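Local coordinates for cysteine-rich repeat secretory protein 2 (Arabidopsis thaliana, PDB 6GRE) that modulates cell-to-cell trafficking, restricting plasmodesmatal permeability through callose regulation in salicylic acid-triggered immunity, and is required for systemic acquired resistance, at residues Q163-C168 with K204-F209. Numbering follows the deposited sequence.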
ATOM      1  N   GLN A 163      11.709 -11.940  -9.103  1.00 14.09           N
ATOM      2  CA  GLN A 163      10.273 -11.867  -8.792  1.00 15.11           C
ATOM      3  C   GLN A 163       9.878 -10.391  -8.767  1.00 15.21           C
ATOM      4  O   GLN A 163      10.583  -9.606  -8.138  1.00 15.54           O
ATOM      5  CB  GLN A 163       9.974 -12.532  -7.452  1.00 19.59           C
ATOM      6  CG  GLN A 163      10.071 -14.057  -7.492  1.00 25.83           C
ATOM      7  CD  GLN A 163      10.185 -14.627  -6.098  1.00 34.57           C
ATOM      8  OE1 GLN A 163       9.275 -14.503  -5.283  1.00 41.61           O
ATOM      9  NE2 GLN A 163      11.331 -15.222  -5.799  1.00 42.21           N
ATOM     10  N   GLY A 164       8.717 -10.060  -9.319  1.00 12.94           N
ATOM     11  CA  GLY A 164       8.164  -8.715  -9.243  1.00 13.11           C
ATOM     12  C   GLY A 164       6.748  -8.738  -8.737  1.00 13.14           C
ATOM     13  O   GLY A 164       5.995  -9.704  -8.959  1.00 13.02           O
ATOM     14  N   VAL A 165       6.378  -7.674  -8.037  1.00 12.37           N
ATOM     15  CA  VAL A 165       5.042  -7.482  -7.519  1.00 13.16           C
ATOM     16  C   VAL A 165       4.663  -6.025  -7.747  1.00 13.29           C
ATOM     17  O   VAL A 165       5.451  -5.103  -7.479  1.00 13.70           O
ATOM     18  CB  VAL A 165       4.941  -7.829  -6.025  1.00 14.59           C
ATOM     19  CG1 VAL A 165       3.542  -7.610  -5.449  1.00 16.09           C
ATOM     20  CG2 VAL A 165       5.413  -9.240  -5.742  1.00 16.93           C
ATOM     21  N   ALA A 166       3.423  -5.808  -8.141  1.00 12.45           N
ATOM     22  CA  ALA A 166       2.891  -4.409  -8.229  1.00 12.31           C
ATOM     23  C   ALA A 166       1.479  -4.410  -7.698  1.00 12.90           C
ATOM     24  O   ALA A 166       0.727  -5.366  -7.899  1.00 14.88           O
ATOM     25  CB  ALA A 166       2.911  -3.875  -9.615  1.00 13.96           C
ATOM     26  N   GLN A 167       1.091  -3.375  -6.976  1.00 12.67           N
ATOM     27  CA  GLN A 167      -0.283  -3.332  -6.434  1.00 14.17           C
ATOM     28  C   GLN A 167      -0.744  -1.878  -6.406  1.00 14.15           C
ATOM     29  O   GLN A 167       0.043  -0.965  -6.052  1.00 15.27           O
ATOM     30  CB  GLN A 167      -0.430  -3.917  -5.019  1.00 17.67           C
ATOM     31  CG  GLN A 167      -1.901  -4.121  -4.583  1.00 19.42           C
ATOM     32  CD  GLN A 167      -2.264  -5.131  -3.481  1.00 23.78           C
ATOM     33  OE1 GLN A 167      -3.312  -5.863  -3.472  1.00 27.12           O
ATOM     34  NE2 GLN A 167      -1.453  -5.115  -2.455  1.00 20.07           N
ATOM     35  N   CYS A 168      -1.991  -1.666  -6.800  1.00 13.44           N
ATOM     36  CA  CYS A 168      -2.693  -0.407  -6.649  0.55 13.90           C
ATOM     37  C   CYS A 168      -3.620  -0.441  -5.452  1.00 14.75           C
ATOM     38  O   CYS A 168      -4.240  -1.458  -5.184  1.00 14.69           O
ATOM     39  CB  CYS A 168      -3.639  -0.185  -7.806  0.55 14.29           C
ATOM     40  SG  CYS A 168      -2.689   0.116  -9.291  0.55 14.72           S
ATOM     41  N   LYS A 204      -0.590   5.950  -4.073  1.00 12.86           N
ATOM     42  CA  LYS A 204      -1.699   5.051  -4.301  1.00 13.34           C
ATOM     43  C   LYS A 204      -1.280   3.760  -5.020  1.00 13.22           C
ATOM     44  O   LYS A 204      -2.162   3.018  -5.406  1.00 14.42           O
ATOM     45  CB  LYS A 204      -2.820   5.774  -5.072  1.00 13.81           C
ATOM     46  CG  LYS A 204      -3.713   6.652  -4.198  1.00 14.38           C
ATOM     47  CD  LYS A 204      -4.688   5.856  -3.360  1.00 15.38           C
ATOM     48  CE  LYS A 204      -5.581   6.674  -2.445  1.00 15.75           C
ATOM     49  NZ  LYS A 204      -6.726   7.233  -3.198  1.00 16.62           N
ATOM     50  N   CYS A 205       0.005   3.476  -5.157  1.00 12.21           N
ATOM     51  CA  CYS A 205       0.405   2.205  -5.750  1.00 12.62           C
ATOM     52  C   CYS A 205       1.879   1.952  -5.470  1.00 12.81           C
ATOM     53  O   CYS A 205       2.624   2.850  -5.050  1.00 12.99           O
ATOM     54  CB  CYS A 205       0.145   2.135  -7.249  1.00 13.39           C
ATOM     55  SG  CYS A 205       1.172   3.235  -8.241  1.00 15.60           S
ATOM     56  N   TYR A 206       2.318   0.719  -5.740  1.00 12.38           N
ATOM     57  CA  TYR A 206       3.723   0.391  -5.613  1.00 11.89           C
ATOM     58  C   TYR A 206       4.140  -0.658  -6.645  1.00 12.26           C
ATOM     59  O   TYR A 206       3.301  -1.403  -7.151  1.00 12.54           O
ATOM     60  CB  TYR A 206       4.111  -0.084  -4.211  1.00 12.60           C
ATOM     61  CG  TYR A 206       3.595  -1.433  -3.780  1.00 13.91           C
ATOM     62  CD1 TYR A 206       4.200  -2.592  -4.237  1.00 14.79           C
ATOM     63  CD2 TYR A 206       2.558  -1.575  -2.872  1.00 14.49           C
ATOM     64  CE1 TYR A 206       3.782  -3.843  -3.826  1.00 14.90           C
ATOM     65  CE2 TYR A 206       2.147  -2.821  -2.430  1.00 15.22           C
ATOM     66  CZ  TYR A 206       2.776  -3.959  -2.901  1.00 15.37           C
ATOM     67  OH  TYR A 206       2.338  -5.188  -2.520  1.00 17.94           O
ATOM     68  N   ALA A 207       5.434  -0.697  -6.920  1.00 12.07           N
ATOM     69  CA  ALA A 207       5.999  -1.747  -7.749  1.00 12.24           C
ATOM     70  C   ALA A 207       7.346  -2.123  -7.131  1.00 13.03           C
ATOM     71  O   ALA A 207       8.096  -1.228  -6.716  1.00 13.98           O
ATOM     72  CB  ALA A 207       6.163  -1.297  -9.168  1.00 12.56           C
ATOM     73  N   ARG A 208       7.669  -3.416  -7.078  1.00 12.55           N
ATOM     74  CA  ARG A 208       8.908  -3.828  -6.476  1.00 12.96           C
ATOM     75  C   ARG A 208       9.392  -5.118  -7.128  1.00 13.59           C
ATOM     76  O   ARG A 208       8.600  -5.878  -7.723  1.00 12.76           O
ATOM     77  CB  ARG A 208       8.734  -4.014  -4.964  1.00 15.51           C
ATOM     78  CG  ARG A 208       7.719  -5.052  -4.533  1.00 16.55           C
ATOM     79  CD  ARG A 208       7.482  -5.007  -3.020  1.00 17.82           C
ATOM     80  NE  ARG A 208       6.592  -6.079  -2.589  1.00 21.97           N
ATOM     81  CZ  ARG A 208       5.705  -6.011  -1.591  1.00 23.79           C
ATOM     82  NH1 ARG A 208       5.519  -4.891  -0.909  1.00 23.43           N
ATOM     83  NH2 ARG A 208       5.015  -7.096  -1.266  1.00 23.25           N
ATOM     84  N   PHE A 209      10.680  -5.373  -7.018  1.00 12.76           N
ATOM     85  CA  PHE A 209      11.221  -6.617  -7.516  1.00 13.38           C
ATOM     86  C   PHE A 209      12.394  -7.050  -6.641  1.00 15.16           C
ATOM     87  O   PHE A 209      13.024  -6.264  -5.939  1.00 14.39           O
ATOM     88  CB  PHE A 209      11.610  -6.573  -8.993  1.00 13.87           C
ATOM     89  CG  PHE A 209      12.957  -5.971  -9.299  1.00 14.06           C
ATOM     90  CD1 PHE A 209      13.134  -4.617  -9.191  1.00 15.19           C
ATOM     91  CD2 PHE A 209      14.006  -6.738  -9.778  1.00 15.19           C
ATOM     92  CE1 PHE A 209      14.368  -4.051  -9.460  1.00 15.62           C
ATOM     93  CE2 PHE A 209      15.225  -6.172 -10.098  1.00 15.41           C
ATOM     94  CZ  PHE A 209      15.403  -4.816  -9.950  1.00 15.66           C
TER
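Tyr206 and Gln167 meet through complementary first torsions: the tyrosine CG sits between its backbone N and carbonyl carbon (chi1 70°), which leans the ring across the neighbouring strand, whereas the glutamine CG, anti to its N (chi1 -169°), carries the rest of the chain on past that ring and CB is the atom facing it. The two belong to adjacent antiparallel strands in the five-stranded sheet of the second Gnk2-homologous (DUF26) domain; the axes of segments 163-168 and 205-209 approach to 4.7 Å. Gln167 CB lies over a face of the Tyr206 ring, 4.2 Å from its centroid, a CH-pi contact. Val165 flanks the same ring, its CG1 4.1 Å from Tyr206 CE1. The Tyr206 OH is in turn placed over one face of the Arg208 guanidinium, near its rim. Arg208 NH1 and NH2 are held by Tyr201 OH and Glu101 O, the latter from the first Gnk2-homologous domain, so this face of the sheet also links the two domains.

Two hydrogen-bonded pairs, Val165 with Arg208 and Gln167 with Tyr206, fix the register, each with reciprocal backbone bonds. Val165 N to Arg208 O is 2.9 Å with a nearly straight N-H...O angle of 168°, while Arg208 N to Val165 O measures 2.8 Å.

Ala166, Ala207, Cys168 and Cys205 occupy the other face and pack on helix 174-192 through Leu181 and Ile185. The small alanines meet there, CB to CB at 4.2 Å. Cys168 and Cys205 form a non-hydrogen-bonded pair but are not joined to each other: Cys168 is bonded to Cys177 and Cys205 to Cys180, tying both strands to that helix. Between the two cysteines, Cys168 SG rests 4.0 Å from Cys205 CB.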